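LbaCas13a H328A (C2c2) (Lachnospiraceae bacterium NK4A179, PDB 5WLH) binds a CRISPR precursor RNA as a Cas13a effector and probably uses it as a guide to find and cleave target RNA. Local coordinates at residues Ser900-Leu903 with Gln904-Tyr907; Met627-His630 with Glu631-Arg634; Glu952-Ala956 with Gly957-Thr961; Glu495-Leu498 with Gln499-Ala503. All blocks are in the same frame, centred on the assembly; numbering follows the deposited sequence.

Contact 1 (Ser900-Leu903 with Gln904-Tyr907)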
loop_
_atom_site.group_PDB
_atom_site.type_symbol
_atom_site.label_atom_id
_atom_site.label_comp_id
_atom_site.label_asym_id
_atom_site.label_seq_id
_atom_site.Cartn_x
_atom_site.Cartn_y
_atom_site.Cartn_z
ATOM N N SER A 900 -17.517 -22.630 15.620
ATOM C CA SER A 900 -16.845 -22.143 14.418
ATOM C C SER A 900 -15.332 -22.305 14.543
ATOM O O SER A 900 -14.675 -21.558 15.280
ATOM C CB SER A 900 -17.207 -20.680 14.155
ATOM O OG SER A 900 -16.454 -20.167 13.071
ATOM N N SER A 901 -14.779 -23.256 13.790
ATOM C CA SER A 901 -13.330 -23.331 13.610
ATOM C C SER A 901 -12.759 -22.028 13.054
ATOM O O SER A 901 -11.660 -21.609 13.441
ATOM C CB SER A 901 -12.984 -24.490 12.676
ATOM O OG SER A 901 -13.078 -25.727 13.353
ATOM N N GLU A 902 -13.488 -21.367 12.151
ATOM C CA GLU A 902 -12.959 -20.146 11.543
ATOM C C GLU A 902 -12.885 -19.002 12.549
ATOM O O GLU A 902 -11.893 -18.264 12.576
ATOM C CB GLU A 902 -13.795 -19.745 10.328
ATOM C CG GLU A 902 -13.280 -18.481 9.631
ATOM C CD GLU A 902 -11.986 -18.705 8.872
ATOM O OE1 GLU A 902 -11.633 -19.885 8.615
ATOM O OE2 GLU A 902 -11.325 -17.696 8.527
ATOM N N LEU A 903 -13.921 -18.828 13.380
ATOM C CA LEU A 903 -13.822 -17.824 14.440
ATOM C C LEU A 903 -12.665 -18.141 15.380
ATOM O O LEU A 903 -11.943 -17.236 15.815
ATOM C CB LEU A 903 -15.135 -17.725 15.220
ATOM C CG LEU A 903 -16.233 -16.906 14.530
ATOM C CD1 LEU A 903 -17.513 -16.902 15.361
ATOM C CD2 LEU A 903 -15.773 -15.455 14.220
ATOM N N GLN A 904 -12.448 -19.424 15.687
ATOM C CA GLN A 904 -11.312 -19.778 16.535
ATOM C C GLN A 904 -9.979 -19.364 15.909
ATOM O O GLN A 904 -9.053 -18.953 16.620
ATOM C CB GLN A 904 -11.351 -21.271 16.844
ATOM C CG GLN A 904 -12.575 -21.616 17.718
ATOM C CD GLN A 904 -12.644 -23.101 18.069
ATOM O OE1 GLN A 904 -11.701 -23.851 17.836
ATOM N NE2 GLN A 904 -13.784 -23.527 18.589
ATOM N N LYS A 905 -9.857 -19.467 14.587
ATOM C CA LYS A 905 -8.638 -19.008 13.930
ATOM C C LYS A 905 -8.438 -17.509 14.109
ATOM O O LYS A 905 -7.332 -17.056 14.430
ATOM C CB LYS A 905 -8.672 -19.330 12.437
ATOM C CG LYS A 905 -8.699 -20.793 12.066
ATOM C CD LYS A 905 -8.684 -20.836 10.535
ATOM C CE LYS A 905 -9.289 -22.093 10.002
ATOM N NZ LYS A 905 -9.413 -21.978 8.529
ATOM N N TRP A 906 -9.476 -16.713 13.831
ATOM C CA TRP A 906 -9.343 -15.266 14.010
ATOM C C TRP A 906 -8.961 -14.942 15.442
ATOM O O TRP A 906 -8.162 -14.037 15.700
ATOM C CB TRP A 906 -10.647 -14.553 13.659
ATOM C CG TRP A 906 -10.910 -14.511 12.216
ATOM C CD1 TRP A 906 -11.747 -15.329 11.514
ATOM C CD2 TRP A 906 -10.332 -13.610 11.265
ATOM N NE1 TRP A 906 -11.730 -14.989 10.181
ATOM C CE2 TRP A 906 -10.873 -13.933 10.003
ATOM C CE3 TRP A 906 -9.414 -12.561 11.360
ATOM C CZ2 TRP A 906 -10.518 -13.253 8.842
ATOM C CZ3 TRP A 906 -9.071 -11.878 10.206
ATOM C CH2 TRP A 906 -9.622 -12.226 8.966
ATOM N N TYR A 907 -9.548 -15.669 16.386
ATOM C CA TYR A 907 -9.219 -15.499 17.788
ATOM C C TYR A 907 -7.742 -15.728 18.051
ATOM O O TYR A 907 -7.044 -14.834 18.542
ATOM C CB TYR A 907 -10.067 -16.459 18.617
ATOM C CG TYR A 907 -9.688 -16.509 20.070
ATOM C CD1 TYR A 907 -9.434 -15.344 20.793
ATOM C CD2 TYR A 907 -9.627 -17.731 20.738
ATOM C CE1 TYR A 907 -9.094 -15.404 22.143
ATOM C CE2 TYR A 907 -9.299 -17.802 22.072
ATOM C CZ TYR A 907 -9.045 -16.639 22.780
ATOM O OH TYR A 907 -8.721 -16.719 24.121
#
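Glu902 and Lys905 form a salt bridge three residues apart on one helix. Lys905 NZ meets Glu902 OE1 at 3.1 Å. It comes to the syn side of that oxygen, 22° out of the carboxylate plane. Glu902 OE2 lies 3.2 Å from Trp906 NE1. Carboxylate and indole are steeply turned against each other, their planes 74° apart. Glu902 CG points away from its own backbone N (chi1 -179°), and the bend that follows at chi2 brings the acid close to Lys905 NZ and Trp906 NE1. Lys905 stays extended beyond CG and reaches the acid with its end. Trp906 CD1 sits 3.1 Å from Glu902 O, a carbonyl that also accepts from Trp906 N. Leu903 CA lies at the edge of the indole.

The backbone beneath positions these groups. Bonds run from Gln904 N to Ser900 O, from Lys905 N to Ser901 O and from Tyr907 N to Leu903 O. Ser900 is the N-cap: its OG accepts from Leu903 N at 2.9 Å in a nearly straight bond. Gln904 CG packs 3.2 Å from Ser900 O.

Lys905 NZ has a second salt bridge to Asp605. The lysine therefore lies between two acids and probably eases their repulsion. Gln904 OE1 accepts from Trp619, and Ser901 OG bonds Gly617 N. The N-terminal half of helix 901-911 packs Ser901, Gln904 and Tyr907 on helix 621-632, Leu903 and Trp906 on helix 960-974, and Lys905 and Trp906 on helix 588-602.

Contact 2 (Met627-His630 with Glu631-Arg634)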
loop_
_atom_site.group_PDB
_atom_site.type_symbol
_atom_site.label_atom_id
_atom_site.label_comp_id
_atom_site.label_asym_id
_atom_site.label_seq_id
_atom_site.Cartn_x
_atom_site.Cartn_y
_atom_site.Cartn_z
ATOM N N MET A 627 -11.222 -21.606 26.123
ATOM C CA MET A 627 -10.304 -20.511 26.421
ATOM C C MET A 627 -10.889 -19.177 25.986
ATOM O O MET A 627 -10.758 -18.174 26.701
ATOM C CB MET A 627 -8.960 -20.750 25.748
ATOM C CG MET A 627 -8.113 -21.794 26.438
ATOM S SD MET A 627 -6.520 -22.018 25.638
ATOM C CE MET A 627 -5.558 -20.653 26.309
ATOM N N PHE A 628 -11.554 -19.145 24.828
ATOM C CA PHE A 628 -12.221 -17.917 24.417
ATOM C C PHE A 628 -13.279 -17.508 25.430
ATOM O O PHE A 628 -13.341 -16.344 25.842
ATOM C CB PHE A 628 -12.863 -18.067 23.042
ATOM C CG PHE A 628 -13.571 -16.821 22.590
ATOM C CD1 PHE A 628 -12.845 -15.729 22.128
ATOM C CD2 PHE A 628 -14.949 -16.720 22.658
ATOM C CE1 PHE A 628 -13.493 -14.577 21.726
ATOM C CE2 PHE A 628 -15.600 -15.574 22.258
ATOM C CZ PHE A 628 -14.864 -14.491 21.797
ATOM N N GLU A 629 -14.144 -18.446 25.828
ATOM C CA GLU A 629 -15.166 -18.083 26.805
ATOM C C GLU A 629 -14.523 -17.590 28.094
ATOM O O GLU A 629 -14.990 -16.620 28.694
ATOM C CB GLU A 629 -16.100 -19.260 27.086
ATOM C CG GLU A 629 -17.134 -18.934 28.158
ATOM C CD GLU A 629 -18.209 -19.987 28.268
ATOM O OE1 GLU A 629 -17.887 -21.169 28.036
ATOM O OE2 GLU A 629 -19.365 -19.633 28.600
ATOM N N HIS A 630 -13.441 -18.241 28.523
ATOM C CA HIS A 630 -12.750 -17.808 29.731
ATOM C C HIS A 630 -12.271 -16.373 29.590
ATOM O O HIS A 630 -12.376 -15.580 30.529
ATOM C CB HIS A 630 -11.586 -18.752 30.023
ATOM C CG HIS A 630 -10.942 -18.535 31.359
ATOM N ND1 HIS A 630 -9.835 -17.730 31.528
ATOM C CD2 HIS A 630 -11.239 -19.028 32.585
ATOM C CE1 HIS A 630 -9.483 -17.730 32.802
ATOM N NE2 HIS A 630 -10.320 -18.509 33.465
ATOM N N GLU A 631 -11.772 -16.011 28.407
ATOM C CA GLU A 631 -11.300 -14.647 28.199
ATOM C C GLU A 631 -12.450 -13.650 28.132
ATOM O O GLU A 631 -12.314 -12.524 28.617
ATOM C CB GLU A 631 -10.436 -14.589 26.936
ATOM C CG GLU A 631 -9.167 -15.387 27.105
ATOM C CD GLU A 631 -7.959 -14.738 26.452
ATOM O OE1 GLU A 631 -7.920 -14.710 25.203
ATOM O OE2 GLU A 631 -7.053 -14.276 27.183
ATOM N N THR A 632 -13.585 -14.027 27.532
ATOM C CA THR A 632 -14.724 -13.109 27.518
ATOM C C THR A 632 -15.173 -12.784 28.934
ATOM O O THR A 632 -15.628 -11.668 29.201
ATOM C CB THR A 632 -15.923 -13.669 26.737
ATOM O OG1 THR A 632 -16.481 -14.802 27.424
ATOM C CG2 THR A 632 -15.550 -14.054 25.334
ATOM N N GLU A 633 -15.019 -13.736 29.856
ATOM C CA GLU A 633 -15.482 -13.510 31.218
ATOM C C GLU A 633 -14.703 -12.406 31.918
ATOM O O GLU A 633 -15.200 -11.843 32.900
ATOM C CB GLU A 633 -15.413 -14.812 32.013
ATOM C CG GLU A 633 -16.619 -15.712 31.768
ATOM C CD GLU A 633 -16.362 -17.159 32.138
ATOM O OE1 GLU A 633 -15.296 -17.446 32.727
ATOM O OE2 GLU A 633 -17.234 -18.007 31.851
ATOM N N ARG A 634 -13.511 -12.055 31.439
ATOM C CA ARG A 634 -12.759 -11.004 32.107
ATOM C C ARG A 634 -12.960 -9.628 31.478
ATOM O O ARG A 634 -12.500 -8.636 32.047
ATOM C CB ARG A 634 -11.261 -11.357 32.174
ATOM C CG ARG A 634 -10.520 -11.522 30.864
ATOM C CD ARG A 634 -9.075 -12.002 31.108
ATOM N NE ARG A 634 -8.253 -10.943 31.691
ATOM C CZ ARG A 634 -7.032 -10.611 31.273
ATOM N NH1 ARG A 634 -6.454 -11.274 30.274
ATOM N NH2 ARG A 634 -6.371 -9.629 31.871
#
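Thr632 reaches back to Phe628 and Glu629 with its two branches. Thr632 CB lies 3.7 Å from Glu629 O. From there Thr632 OG1 donates to Glu629 O at 2.7 Å. The hydroxyl approaches well to the side of that carbonyl, with a C=O...OG1 angle of 121°. OG1 stands between the backbone N and the carbonyl carbon (chi1 68°). This turns the other branch, CG2, over one face of the Phe628 ring. Thr632 CG2 makes a CH-pi contact 3.8 Å from the Phe628 ring centroid, displaced toward the rim. The ring atom nearest to Thr632 CG2 is Phe628 CE2 at 3.4 Å. Thr632 CG2 also lies 3.2 Å from Phe628 O.

The residues belong to the C-terminal part of helix 621-632, where a threonine hydroxyl bonds the carbonyl three residues back. Glu629 O is gripped twice, because Glu633 N also donates to it at 3.1 Å. Glu633 N makes a second, weak bond to His630 O. An alanine in place of Thr632 would take away both branches and is likely to leave the Phe628 face without its methyl contact and Glu629 O with one grip fewer.

Glu629 and Glu633 bring like charges together, OE2 to OE2 4.2 Å, with carboxylate planes 43° apart. Each may therefore hold its proton slightly more readily than an isolated acid. Glu631 turns to other partners, a salt bridge with Arg911 and a probable hydrogen bond with Tyr907. The His630 ring stacks on Trp573, and its NE2 bonds Asp575. Phe628 meets Tyr907 edge-to-face, while Thr632 touches Ile894 and Leu969.

Contact 3 (Glu952-Ala956 with Gly957-Thr961)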
loop_
_atom_site.group_PDB
_atom_site.type_symbol
_atom_site.label_atom_id
_atom_site.label_comp_id
_atom_site.label_asym_id
_atom_site.label_seq_id
_atom_site.Cartn_x
_atom_site.Cartn_y
_atom_site.Cartn_z
ATOM N N GLU A 952 -21.338 -8.621 2.034
ATOM C CA GLU A 952 -21.086 -7.432 2.843
ATOM C C GLU A 952 -20.950 -7.745 4.329
ATOM O O GLU A 952 -20.311 -6.973 5.055
ATOM C CB GLU A 952 -22.208 -6.397 2.655
ATOM C CG GLU A 952 -22.212 -5.715 1.301
ATOM C CD GLU A 952 -23.420 -4.814 1.097
ATOM O OE1 GLU A 952 -23.575 -3.851 1.873
ATOM O OE2 GLU A 952 -24.217 -5.079 0.169
ATOM N N ASP A 953 -21.525 -8.855 4.796
ATOM C CA ASP A 953 -21.678 -9.107 6.215
ATOM C C ASP A 953 -20.915 -10.329 6.706
ATOM O O ASP A 953 -20.947 -10.622 7.900
ATOM C CB ASP A 953 -23.164 -9.261 6.555
ATOM C CG ASP A 953 -23.855 -10.335 5.710
ATOM O OD1 ASP A 953 -23.231 -10.863 4.761
ATOM O OD2 ASP A 953 -25.031 -10.655 5.995
ATOM N N LYS A 954 -20.237 -11.046 5.827
ATOM C CA LYS A 954 -19.535 -12.259 6.215
ATOM C C LYS A 954 -18.199 -12.326 5.498
ATOM O O LYS A 954 -18.019 -11.749 4.426
ATOM C CB LYS A 954 -20.347 -13.514 5.888
ATOM C CG LYS A 954 -21.583 -13.661 6.759
ATOM C CD LYS A 954 -22.501 -14.749 6.223
ATOM C CE LYS A 954 -22.782 -15.789 7.289
ATOM N NZ LYS A 954 -23.833 -15.320 8.226
ATOM N N ILE A 955 -17.271 -13.052 6.106
ATOM C CA ILE A 955 -15.962 -13.312 5.531
ATOM C C ILE A 955 -15.623 -14.762 5.835
ATOM O O ILE A 955 -15.755 -15.204 6.982
ATOM C CB ILE A 955 -14.892 -12.345 6.085
ATOM C CG1 ILE A 955 -13.511 -12.654 5.500
ATOM C CG2 ILE A 955 -14.860 -12.341 7.613
ATOM C CD1 ILE A 955 -13.262 -11.964 4.184
ATOM N N ALA A 956 -15.242 -15.514 4.805
ATOM C CA ALA A 956 -14.849 -16.911 4.983
ATOM C C ALA A 956 -15.914 -17.687 5.758
ATOM O O ALA A 956 -15.606 -18.536 6.599
ATOM C CB ALA A 956 -13.488 -17.005 5.677
ATOM N N GLY A 957 -17.184 -17.348 5.508
ATOM C CA GLY A 957 -18.314 -18.034 6.095
ATOM C C GLY A 957 -18.803 -17.515 7.433
ATOM O O GLY A 957 -19.828 -18.004 7.928
ATOM N N VAL A 958 -18.119 -16.550 8.049
ATOM C CA VAL A 958 -18.493 -16.111 9.385
ATOM C C VAL A 958 -18.822 -14.629 9.364
ATOM O O VAL A 958 -18.331 -13.869 8.522
ATOM C CB VAL A 958 -17.394 -16.419 10.423
ATOM C CG1 VAL A 958 -17.116 -17.922 10.468
ATOM C CG2 VAL A 958 -16.135 -15.661 10.102
ATOM N N ASP A 959 -19.662 -14.221 10.310
ATOM C CA ASP A 959 -20.145 -12.848 10.358
ATOM C C ASP A 959 -18.987 -11.907 10.655
ATOM O O ASP A 959 -18.241 -12.126 11.614
ATOM C CB ASP A 959 -21.205 -12.670 11.446
ATOM C CG ASP A 959 -22.544 -13.276 11.082
ATOM O OD1 ASP A 959 -22.685 -13.820 9.965
ATOM O OD2 ASP A 959 -23.456 -13.195 11.936
ATOM N N ILE A 960 -18.854 -10.849 9.846
ATOM C CA ILE A 960 -17.802 -9.868 10.099
ATOM C C ILE A 960 -17.960 -9.247 11.480
ATOM O O ILE A 960 -16.964 -8.948 12.153
ATOM C CB ILE A 960 -17.791 -8.796 8.998
ATOM C CG1 ILE A 960 -17.265 -9.403 7.696
ATOM C CG2 ILE A 960 -16.915 -7.582 9.429
ATOM C CD1 ILE A 960 -17.588 -8.578 6.463
ATOM N N THR A 961 -19.208 -9.046 11.930
ATOM C CA THR A 961 -19.435 -8.495 13.269
ATOM C C THR A 961 -18.848 -9.399 14.351
ATOM O O THR A 961 -18.344 -8.912 15.364
ATOM C CB THR A 961 -20.933 -8.261 13.505
ATOM O OG1 THR A 961 -21.435 -7.363 12.506
ATOM C CG2 THR A 961 -21.188 -7.641 14.886
HETATM O O HOH W 1 -21.615 -9.023 10.265
#
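The carboxylate of Asp959 is met by Lys954, whose NZ comes almost end-on to the CG-OD1 bond at 2.6 Å from OD1. This short salt bridge joins two side chains that run side by side in the same direction. Lys954 folds at chi3 and chi4, which brings NZ back to the acid. Replacing Asp959 by an alanine would probably leave the Lys954 ammonium without this mate and let its chain swing away.

The flat peptide groups meet in different ways. Ile955 N donates to Val958 O at 2.8 Å, in the plane of that carbonyl. The return bond, Val958 N to Ile955 O, comes from 54° above the carbonyl plane. Ile960 N likewise lies above the plane of the Asp953 carbonyl, 2.9 Å from its O. Water 1 donates to the same Asp953 O and accepts from Thr961 N.

Ile955 and Val958 point to one face of the pair of strands. Ile955 CG2 lies 3.8 Å from Ile960 CG1, and the two isoleucines cross at about a right angle. Val958 CG2 packs 3.2 Å from Ile955 O. Val958 also touches Glu902 and Leu903, and Ala956 O accepts from His614.

The chain reverses at Ala956 and Gly957. A side chain on Gly957 would strike Ala956 O at these backbone angles, phi 89°. Lys954 with Asp959 is the non-hydrogen-bonded pair of the strands, and Ile955 with Val958 is the hydrogen-bonded one. The arrangement is a tight antiparallel beta hairpin closed by a type I' turn, running straight into helix 960-974.

Contact 4 (Glu495-Leu498 with Gln499-Ala503)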
loop_
_atom_site.group_PDB
_atom_site.type_symbol
_atom_site.label_atom_id
_atom_site.label_comp_id
_atom_site.label_asym_id
_atom_site.label_seq_id
_atom_site.Cartn_x
_atom_site.Cartn_y
_atom_site.Cartn_z
ATOM N N GLU A 495 -11.043 -8.239 -1.256
ATOM C CA GLU A 495 -10.779 -9.535 -0.643
ATOM C C GLU A 495 -9.291 -9.824 -0.621
ATOM O O GLU A 495 -8.767 -10.320 0.384
ATOM C CB GLU A 495 -11.527 -10.633 -1.415
ATOM C CG GLU A 495 -11.403 -12.031 -0.805
ATOM C CD GLU A 495 -12.288 -13.016 -1.557
ATOM O OE1 GLU A 495 -11.913 -13.395 -2.687
ATOM O OE2 GLU A 495 -13.368 -13.376 -1.031
ATOM N N GLU A 496 -8.600 -9.552 -1.738
ATOM C CA GLU A 496 -7.170 -9.848 -1.806
ATOM C C GLU A 496 -6.380 -8.992 -0.835
ATOM O O GLU A 496 -5.424 -9.475 -0.220
ATOM C CB GLU A 496 -6.658 -9.676 -3.235
ATOM C CG GLU A 496 -7.224 -10.775 -4.139
ATOM C CD GLU A 496 -6.664 -10.784 -5.556
ATOM O OE1 GLU A 496 -6.006 -9.814 -5.952
ATOM O OE2 GLU A 496 -6.900 -11.788 -6.277
ATOM N N MET A 497 -6.774 -7.729 -0.657
ATOM C CA MET A 497 -6.091 -6.898 0.335
ATOM C C MET A 497 -6.224 -7.508 1.721
ATOM O O MET A 497 -5.236 -7.658 2.442
ATOM C CB MET A 497 -6.656 -5.471 0.347
ATOM C CG MET A 497 -6.433 -4.673 -0.914
ATOM S SD MET A 497 -4.796 -3.985 -1.089
ATOM C CE MET A 497 -4.924 -2.532 -0.034
ATOM N N LEU A 498 -7.451 -7.878 2.107
ATOM C CA LEU A 498 -7.643 -8.416 3.448
ATOM C C LEU A 498 -6.912 -9.738 3.608
ATOM O O LEU A 498 -6.309 -9.996 4.660
ATOM C CB LEU A 498 -9.133 -8.586 3.753
ATOM C CG LEU A 498 -9.400 -9.077 5.184
ATOM C CD1 LEU A 498 -8.973 -8.006 6.185
ATOM C CD2 LEU A 498 -10.875 -9.447 5.360
ATOM N N GLN A 499 -6.961 -10.584 2.576
ATOM C CA GLN A 499 -6.232 -11.849 2.602
ATOM C C GLN A 499 -4.741 -11.621 2.834
ATOM O O GLN A 499 -4.102 -12.312 3.642
ATOM C CB GLN A 499 -6.457 -12.587 1.279
ATOM C CG GLN A 499 -5.909 -13.995 1.259
ATOM C CD GLN A 499 -6.984 -14.995 1.596
ATOM O OE1 GLN A 499 -7.886 -15.253 0.794
ATOM N NE2 GLN A 499 -6.913 -15.553 2.798
ATOM N N ARG A 500 -4.164 -10.666 2.105
ATOM C CA ARG A 500 -2.729 -10.409 2.228
ATOM C C ARG A 500 -2.403 -9.773 3.573
ATOM O O ARG A 500 -1.426 -10.151 4.230
ATOM C CB ARG A 500 -2.272 -9.529 1.064
ATOM C CG ARG A 500 -0.780 -9.315 0.970
ATOM C CD ARG A 500 -0.407 -8.767 -0.420
ATOM N NE ARG A 500 -1.020 -7.457 -0.625
ATOM C CZ ARG A 500 -2.056 -7.203 -1.415
ATOM N NH1 ARG A 500 -2.620 -8.173 -2.127
ATOM N NH2 ARG A 500 -2.525 -5.957 -1.500
ATOM N N GLU A 501 -3.233 -8.835 4.024
ATOM C CA GLU A 501 -3.027 -8.264 5.349
ATOM C C GLU A 501 -3.106 -9.337 6.429
ATOM O O GLU A 501 -2.301 -9.343 7.370
ATOM C CB GLU A 501 -4.051 -7.156 5.598
ATOM C CG GLU A 501 -3.861 -5.939 4.665
ATOM C CD GLU A 501 -5.175 -5.279 4.212
ATOM O OE1 GLU A 501 -6.253 -5.670 4.693
ATOM O OE2 GLU A 501 -5.119 -4.357 3.361
ATOM N N THR A 502 -4.078 -10.250 6.317
ATOM C CA THR A 502 -4.217 -11.316 7.303
ATOM C C THR A 502 -3.024 -12.254 7.266
ATOM O O THR A 502 -2.580 -12.744 8.311
ATOM C CB THR A 502 -5.525 -12.082 7.049
ATOM O OG1 THR A 502 -6.616 -11.159 7.129
ATOM C CG2 THR A 502 -5.740 -13.196 8.087
ATOM N N ALA A 503 -2.469 -12.487 6.074
ATOM C CA ALA A 503 -1.326 -13.382 5.958
ATOM C C ALA A 503 -0.150 -12.860 6.766
ATOM O O ALA A 503 0.619 -13.641 7.339
ATOM C CB ALA A 503 -0.934 -13.545 4.490
#
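Leu498 O accepts two hydrogen bonds from Thr502. Thr502 OG1 lies 2.7 Å from Leu498 O, and Thr502 N lies 2.8 Å from it. The two donors reach the carbonyl from opposite faces of its plane. The hydroxyl can do so because OG1 stands beside its own backbone N (chi1 -58°). Routine helix bonds join Gln499 N to Glu495 O, Arg500 N to Glu496 O and Glu501 N to Met497 O. Gln499 OE1 accepts from Phe607 N.

Met497 bends at chi2 and chi3, and its SD lies 3.0 Å from Arg500 NH2. Met497 CA sits over one face of the same guanidinium. Arg500 NE has a weak bond to Asn1124.

The acids behave differently. Glu501 folds back onto the preceding turn, with CD 3.0 Å from Met497 O. Glu501 OE1 is 3.2 Å from Met497 O, so acceptor faces acceptor. The same Glu501 OE1 lies 3.3 Å from Leu498 CA, and Glu501 OE2 lies 3.6 Å from Met497 CB. Glu496 has a salt bridge with Arg1131.

Packing completes the contact. Leu498 touches Phe607 and Tyr928. Phe607 lies in an Arg-Asn-Asp-Ser-Phe-His run that matches the RxxxxH motif of HEPN nucleases. Met497 packs on a phosphate of the bound RNA and Arg500 on a sugar.

The chemistry is divided. Arg500 probably lends positive charge near the RNA backbone, beside an apolar thioether, though its contact there is packing on the sugar. Glu501, pressed against a carbonyl oxygen, would probably hold a proton more readily than a free acid.

In the fold
Along the chain the order is contact 4, contact 2, contact 1, contact 3. They lie on helix 486-517, helix 621-632, helix 901-911 and the 954-959 hairpin with the start of helix 960-974. Contact 1 is the hub. Its centre is about 14 Å from that of contact 2, 12 Å from contact 3 and 16 Å from contact 4, and it touches all three. Tyr907 OH reaches Glu631 OE1, Glu902 and Leu903 meet Val958, and Trp906 meets Thr502. Ile955 also touches Leu498. Contacts 2 and 4 stay apart, with nearest atoms about 16 Å away. Segments distant in sequence are thus packed into one region, with contact 4 nearest the RNA.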